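Local coordinates for protein thymine dioxygenase (Neurospora crassa, PDB 5C3O) that probably hydroxylates the methyl group of thymine as an iron- and 2-oxoglutarate-dependent dioxygenase, at residues 9-14 and 241-246; 231-236 and 273-278. One frame throughout, in Å; residues are numbered along the deposited sequence.

Contact 1. Residues 9-14 and 241-246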
loop_
_atom_site.group_PDB
_atom_site.type_symbol
_atom_site.label_atom_id
_atom_site.label_comp_id
_atom_site.label_asym_id
_atom_site.label_seq_id
_atom_site.Cartn_x
_atom_site.Cartn_y
_atom_site.Cartn_z
ATOM N N ASN A 9 14.625 -2.037 -13.095
ATOM C CA ASN A 9 16.067 -2.249 -13.151
ATOM C C ASN A 9 16.699 -1.090 -13.914
ATOM O O ASN A 9 16.695 -1.072 -15.146
ATOM C CB ASN A 9 16.394 -3.593 -13.812
ATOM C CG ASN A 9 17.861 -3.976 -13.678
ATOM O OD1 ASN A 9 18.674 -3.223 -13.136
ATOM N ND2 ASN A 9 18.205 -5.157 -14.176
ATOM N N GLU A 10 17.223 -0.116 -13.174
ATOM C CA GLU A 10 17.710 1.125 -13.769
ATOM C C GLU A 10 18.556 1.916 -12.775
ATOM O O GLU A 10 18.151 2.110 -11.627
ATOM C CB GLU A 10 16.521 1.973 -14.225
ATOM C CG GLU A 10 16.883 3.193 -15.052
ATOM C CD GLU A 10 15.656 3.903 -15.592
ATOM O OE1 GLU A 10 15.529 5.125 -15.368
ATOM O OE2 GLU A 10 14.811 3.237 -16.230
ATOM N N ASP A 11 19.730 2.363 -13.227
ATOM C CA ASP A 11 20.621 3.226 -12.442
ATOM C C ASP A 11 21.039 2.590 -11.112
ATOM O O ASP A 11 21.196 3.281 -10.104
ATOM C CB ASP A 11 19.954 4.590 -12.206
ATOM C CG ASP A 11 20.944 5.670 -11.799
ATOM O OD1 ASP A 11 21.951 5.867 -12.513
ATOM O OD2 ASP A 11 20.708 6.333 -10.769
ATOM N N GLY A 12 21.222 1.271 -11.120
ATOM C CA GLY A 12 21.565 0.525 -9.908
ATOM C C GLY A 12 20.395 0.235 -8.972
ATOM O O GLY A 12 20.583 -0.372 -7.917
ATOM N N LEU A 13 19.190 0.663 -9.344
ATOM C CA LEU A 13 17.991 0.400 -8.547
ATOM C C LEU A 13 17.319 -0.848 -9.100
ATOM O O LEU A 13 16.874 -0.862 -10.253
ATOM C CB LEU A 13 17.026 1.590 -8.600
ATOM C CG LEU A 13 16.101 1.833 -7.396
ATOM C CD1 LEU A 13 14.931 2.715 -7.802
ATOM C CD2 LEU A 13 15.581 0.546 -6.780
ATOM N N VAL A 14 17.255 -1.895 -8.279
ATOM C CA VAL A 14 16.628 -3.149 -8.671
ATOM C C VAL A 14 15.472 -3.461 -7.717
ATOM O O VAL A 14 15.689 -3.793 -6.558
ATOM C CB VAL A 14 17.645 -4.312 -8.677
ATOM C CG1 VAL A 14 17.018 -5.570 -9.265
ATOM C CG2 VAL A 14 18.893 -3.925 -9.468
ATOM N N GLN A 241 19.183 9.522 -8.309
ATOM C CA GLN A 241 18.105 10.034 -9.166
ATOM C C GLN A 241 16.815 9.223 -9.016
ATOM O O GLN A 241 16.835 8.066 -8.597
ATOM C CB GLN A 241 18.531 10.117 -10.640
ATOM C CG GLN A 241 18.814 8.792 -11.341
ATOM C CD GLN A 241 18.522 8.833 -12.841
ATOM O OE1 GLN A 241 17.666 9.593 -13.302
ATOM N NE2 GLN A 241 19.229 8.008 -13.607
ATOM N N PHE A 242 15.698 9.847 -9.369
ATOM C CA PHE A 242 14.381 9.253 -9.178
ATOM C C PHE A 242 13.935 8.450 -10.395
ATOM O O PHE A 242 13.713 9.006 -11.468
ATOM C CB PHE A 242 13.369 10.345 -8.837
ATOM C CG PHE A 242 13.490 10.844 -7.430
ATOM C CD1 PHE A 242 14.450 11.790 -7.097
ATOM C CD2 PHE A 242 12.667 10.342 -6.429
ATOM C CE1 PHE A 242 14.575 12.243 -5.794
ATOM C CE2 PHE A 242 12.788 10.791 -5.124
ATOM C CZ PHE A 242 13.744 11.743 -4.806
ATOM N N ILE A 243 13.813 7.136 -10.212
ATOM C CA ILE A 243 13.388 6.228 -11.276
ATOM C C ILE A 243 11.897 5.946 -11.130
ATOM O O ILE A 243 11.391 5.809 -10.016
ATOM C CB ILE A 243 14.181 4.900 -11.246
ATOM C CG1 ILE A 243 15.622 5.126 -11.715
ATOM C CG2 ILE A 243 13.541 3.852 -12.149
ATOM C CD1 ILE A 243 16.457 5.972 -10.786
ATOM N N ASP A 244 11.211 5.846 -12.264
ATOM C CA ASP A 244 9.780 5.582 -12.290
ATOM C C ASP A 244 9.476 4.155 -11.842
ATOM O O ASP A 244 10.093 3.202 -12.318
ATOM C CB ASP A 244 9.221 5.801 -13.699
ATOM C CG ASP A 244 9.301 7.251 -14.147
ATOM O OD1 ASP A 244 8.934 8.147 -13.358
ATOM O OD2 ASP A 244 9.725 7.496 -15.296
ATOM N N ALA A 245 8.528 4.019 -10.919
ATOM C CA ALA A 245 8.030 2.711 -10.513
ATOM C C ALA A 245 6.921 2.304 -11.473
ATOM O O ALA A 245 5.738 2.409 -11.153
ATOM C CB ALA A 245 7.521 2.752 -9.079
ATOM N N THR A 246 7.323 1.840 -12.654
ATOM C CA THR A 246 6.393 1.508 -13.734
ATOM C C THR A 246 5.274 0.569 -13.264
ATOM O O THR A 246 5.552 -0.504 -12.728
ATOM C CB THR A 246 7.146 0.875 -14.928
ATOM O OG1 THR A 246 7.979 1.868 -15.543
ATOM C CG2 THR A 246 6.180 0.326 -15.975
#

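Contact 2. Residues 231-236 and 273-278. With CA (calcium ion), chain H.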
loop_
_atom_site.group_PDB
_atom_site.type_symbol
_atom_site.label_atom_id
_atom_site.label_comp_id
_atom_site.label_asym_id
_atom_site.label_seq_id
_atom_site.Cartn_x
_atom_site.Cartn_y
_atom_site.Cartn_z
ATOM N N GLY A 231 0.370 5.360 -13.334
ATOM C CA GLY A 231 1.540 5.458 -12.462
ATOM C C GLY A 231 1.762 6.838 -11.870
ATOM O O GLY A 231 0.812 7.585 -11.651
ATOM N N GLY A 232 3.026 7.171 -11.619
ATOM C CA GLY A 232 3.394 8.433 -10.977
ATOM C C GLY A 232 4.424 8.317 -9.862
ATOM O O GLY A 232 5.039 9.316 -9.481
ATOM N N LEU A 233 4.614 7.107 -9.332
ATOM C CA LEU A 233 5.546 6.882 -8.226
ATOM C C LEU A 233 6.993 6.829 -8.709
ATOM O O LEU A 233 7.294 6.188 -9.717
ATOM C CB LEU A 233 5.202 5.573 -7.493
ATOM C CG LEU A 233 6.161 5.099 -6.391
ATOM C CD1 LEU A 233 6.199 6.087 -5.236
ATOM C CD2 LEU A 233 5.765 3.718 -5.888
ATOM N N GLN A 234 7.882 7.487 -7.969
ATOM C CA GLN A 234 9.316 7.433 -8.253
ATOM C C GLN A 234 10.125 7.106 -7.006
ATOM O O GLN A 234 9.852 7.630 -5.931
ATOM C CB GLN A 234 9.799 8.759 -8.839
ATOM C CG GLN A 234 9.395 8.971 -10.286
ATOM C CD GLN A 234 9.835 10.322 -10.834
ATOM O OE1 GLN A 234 10.113 11.262 -10.083
ATOM N NE2 GLN A 234 9.892 10.423 -12.156
ATOM N N VAL A 235 11.141 6.262 -7.176
ATOM C CA VAL A 235 11.993 5.813 -6.079
ATOM C C VAL A 235 13.439 6.218 -6.360
ATOM O O VAL A 235 13.937 6.015 -7.468
ATOM C CB VAL A 235 11.898 4.279 -5.916
ATOM C CG1 VAL A 235 12.754 3.795 -4.751
ATOM C CG2 VAL A 235 10.445 3.859 -5.725
ATOM N N LYS A 236 14.107 6.786 -5.357
ATOM C CA LYS A 236 15.493 7.220 -5.508
ATOM C C LYS A 236 16.445 6.027 -5.652
ATOM O O LYS A 236 16.336 5.037 -4.925
ATOM C CB LYS A 236 15.937 8.089 -4.325
ATOM C CG LYS A 236 17.216 8.876 -4.600
ATOM C CD LYS A 236 17.857 9.431 -3.334
ATOM C CE LYS A 236 17.146 10.679 -2.836
ATOM N NZ LYS A 236 17.721 11.162 -1.549
ATOM N N HIS A 273 11.204 8.328 -1.693
ATOM C CA HIS A 273 10.407 8.226 -2.910
ATOM C C HIS A 273 9.435 9.405 -3.001
ATOM O O HIS A 273 9.335 10.202 -2.069
ATOM C CB HIS A 273 9.652 6.892 -2.932
ATOM C CG HIS A 273 8.676 6.736 -1.813
ATOM N ND1 HIS A 273 9.064 6.490 -0.514
ATOM C CD2 HIS A 273 7.325 6.792 -1.799
ATOM C CE1 HIS A 273 7.993 6.405 0.254
ATOM N NE2 HIS A 273 6.924 6.590 -0.501
ATOM N N ARG A 274 8.727 9.517 -4.120
ATOM C CA ARG A 274 7.782 10.620 -4.325
ATOM C C ARG A 274 6.779 10.284 -5.420
ATOM O O ARG A 274 7.062 9.460 -6.292
ATOM C CB ARG A 274 8.533 11.904 -4.704
ATOM C CG ARG A 274 9.129 11.869 -6.106
ATOM C CD ARG A 274 10.068 13.029 -6.382
ATOM N NE ARG A 274 10.621 12.940 -7.733
ATOM C CZ ARG A 274 11.567 13.740 -8.227
ATOM N NH1 ARG A 274 12.088 14.716 -7.487
ATOM N NH2 ARG A 274 11.995 13.561 -9.473
ATOM N N VAL A 275 5.617 10.932 -5.373
ATOM C CA VAL A 275 4.614 10.790 -6.433
ATOM C C VAL A 275 4.639 12.014 -7.347
ATOM O O VAL A 275 4.843 13.144 -6.897
ATOM C CB VAL A 275 3.184 10.534 -5.890
ATOM C CG1 VAL A 275 3.158 9.266 -5.045
ATOM C CG2 VAL A 275 2.651 11.726 -5.102
ATOM N N VAL A 276 4.422 11.766 -8.634
ATOM C CA VAL A 276 4.623 12.758 -9.682
ATOM C C VAL A 276 3.525 12.604 -10.733
ATOM O O VAL A 276 2.995 11.508 -10.924
ATOM C CB VAL A 276 6.032 12.575 -10.306
ATOM C CG1 VAL A 276 6.106 13.065 -11.746
ATOM C CG2 VAL A 276 7.084 13.260 -9.445
ATOM N N GLU A 277 3.172 13.705 -11.393
ATOM C CA GLU A 277 2.233 13.657 -12.515
ATOM C C GLU A 277 2.926 12.983 -13.697
ATOM O O GLU A 277 4.019 13.395 -14.082
ATOM C CB GLU A 277 1.756 15.062 -12.910
ATOM C CG GLU A 277 0.595 15.602 -12.078
ATOM C CD GLU A 277 0.928 15.785 -10.606
ATOM O OE1 GLU A 277 -0.008 15.745 -9.777
ATOM O OE2 GLU A 277 2.117 15.971 -10.272
ATOM N N PRO A 278 2.297 11.943 -14.277
ATOM C CA PRO A 278 2.937 11.184 -15.353
ATOM C C PRO A 278 3.039 11.973 -16.667
ATOM O O PRO A 278 2.365 12.995 -16.815
ATOM C CB PRO A 278 2.014 9.975 -15.520
ATOM C CG PRO A 278 0.677 10.469 -15.099
ATOM C CD PRO A 278 0.930 11.465 -14.005
HETATM CA CA CA H . 5.108 7.217 0.596
HETATM O O HOH W 1 4.116 7.475 -1.509
HETATM O O HOH W 2 4.443 5.105 -0.449
#

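Contact 1. Residues 9-14 and 241-246
Ile243 overlaps Glu10, Asp11 and Leu13, and each of the three meets a different part of it. The extended chain of Glu10 runs over its two branches, with OE1 reaching to 3.7 Å from Ile243 CG1. The terminal CD1 of Ile243 approaches Asp11 CB, at 4.0 Å. Leu13 and the isoleucine lie alongside each other but point opposite ways, Leu13 CD1 4.1 Å from Ile243 CB. What receives the isoleucine is a two-residue beta-hairpin: a type I' turn runs from Glu10 to Leu13, closed by the reciprocal bonds Glu10 N to Leu13 O and Leu13 N to Glu10 O. The hairpin forms one margin of the large sheet, whereas strand 242-244 borders the small three-stranded sheet, and no hydrogen bond joins the two segments. At the turn, Asp11 has CG anti to its nitrogen (chi1 -162°), which carries the carboxylate over to Gln241. There OD2 approaches Gln241 CG at 3.2 Å, and the carboxylate and amide planes stand 80° apart. The polar hold on OD2 comes from Ser237 OG, which is also bonded to Gln241 N. Were Asp11 exchanged for an alanine, Ser237 OG would probably lose its carboxylate mate and the Gln241 side chain the group it rests against. Asp11 OD1 is bound, weakly, by Asn239 ND2.

Contact 2. Residues 231-236 and 273-278
Gln234, Gly232 and His273 bury the most surface where strand 233-236 runs antiparallel to strand 273-275, in the small sheet of the double-stranded beta-helix that 2-oxoglutarate oxygenases share. Gln234 pairs with Arg274 as the hydrogen-bonded pair, Gln234 N giving a bond of 2.7 Å to Arg274 O and Arg274 N one of 2.8 Å to Gln234 O. Their side chains repeat the pairing on the same face. Gln234 OE1 receives two donors, Arg274 NE at 2.9 Å and Arg274 NH2 at 3.0 Å; it lies in the guanidinium plane, at the edge, with the amide turned only 30° from that plane. The other end of the amide, NE2, is bonded to Asp244, which helps fix its rotation, while the guanidinium makes a cation-pi contact with Phe242.

Gly232 sits just before the strand. Its O accepts from Val276 N at 2.7 Å in a bent bond (N-H...O 131°), with the donor tilted out of the carbonyl plane. A side chain would hardly fit here: a CB built on Gly232 would come 2.6 Å from Val276 O.

His273 pairs with Val235 on the opposite face, where Leu233 CD1 also meets the edge of the imidazole near CD2. Together with His216 and Asp218 it makes the facial triad, which here holds a calcium ion and in this family normally carries iron. Its CG lies between the backbone N and the carbonyl carbon (chi1 62°), directing the ring off the sheet. ND1 is bonded to Thr271 O, and the other ring nitrogen, His273 NE2, just beyond CE1, reaches the calcium ion at 2.2 Å.

The two contacts lie 11 Å apart, centre to centre, and share one small antiparallel sheet in which strand 233-236 runs between 242-244 and 273-275. Contact 1 joins the hairpin to the outer strand on one side, and contact 2 brings in the metal-bearing strand on the other. Ala245 N meets Leu233 O at 2.8 Å, a probable hydrogen bond, beside the Asp244 bond that holds the Gln234 amide (OD1 to NE2, 2.7 Å). Leu13 also packs directly across, its CD1 3.5 Å from Val235 O. By nearest atoms, the Leu13 side chain is about 8 Å from that of His273 and about 14 Å from the calcium ion, so contact 1 stands outside the metal's first shell.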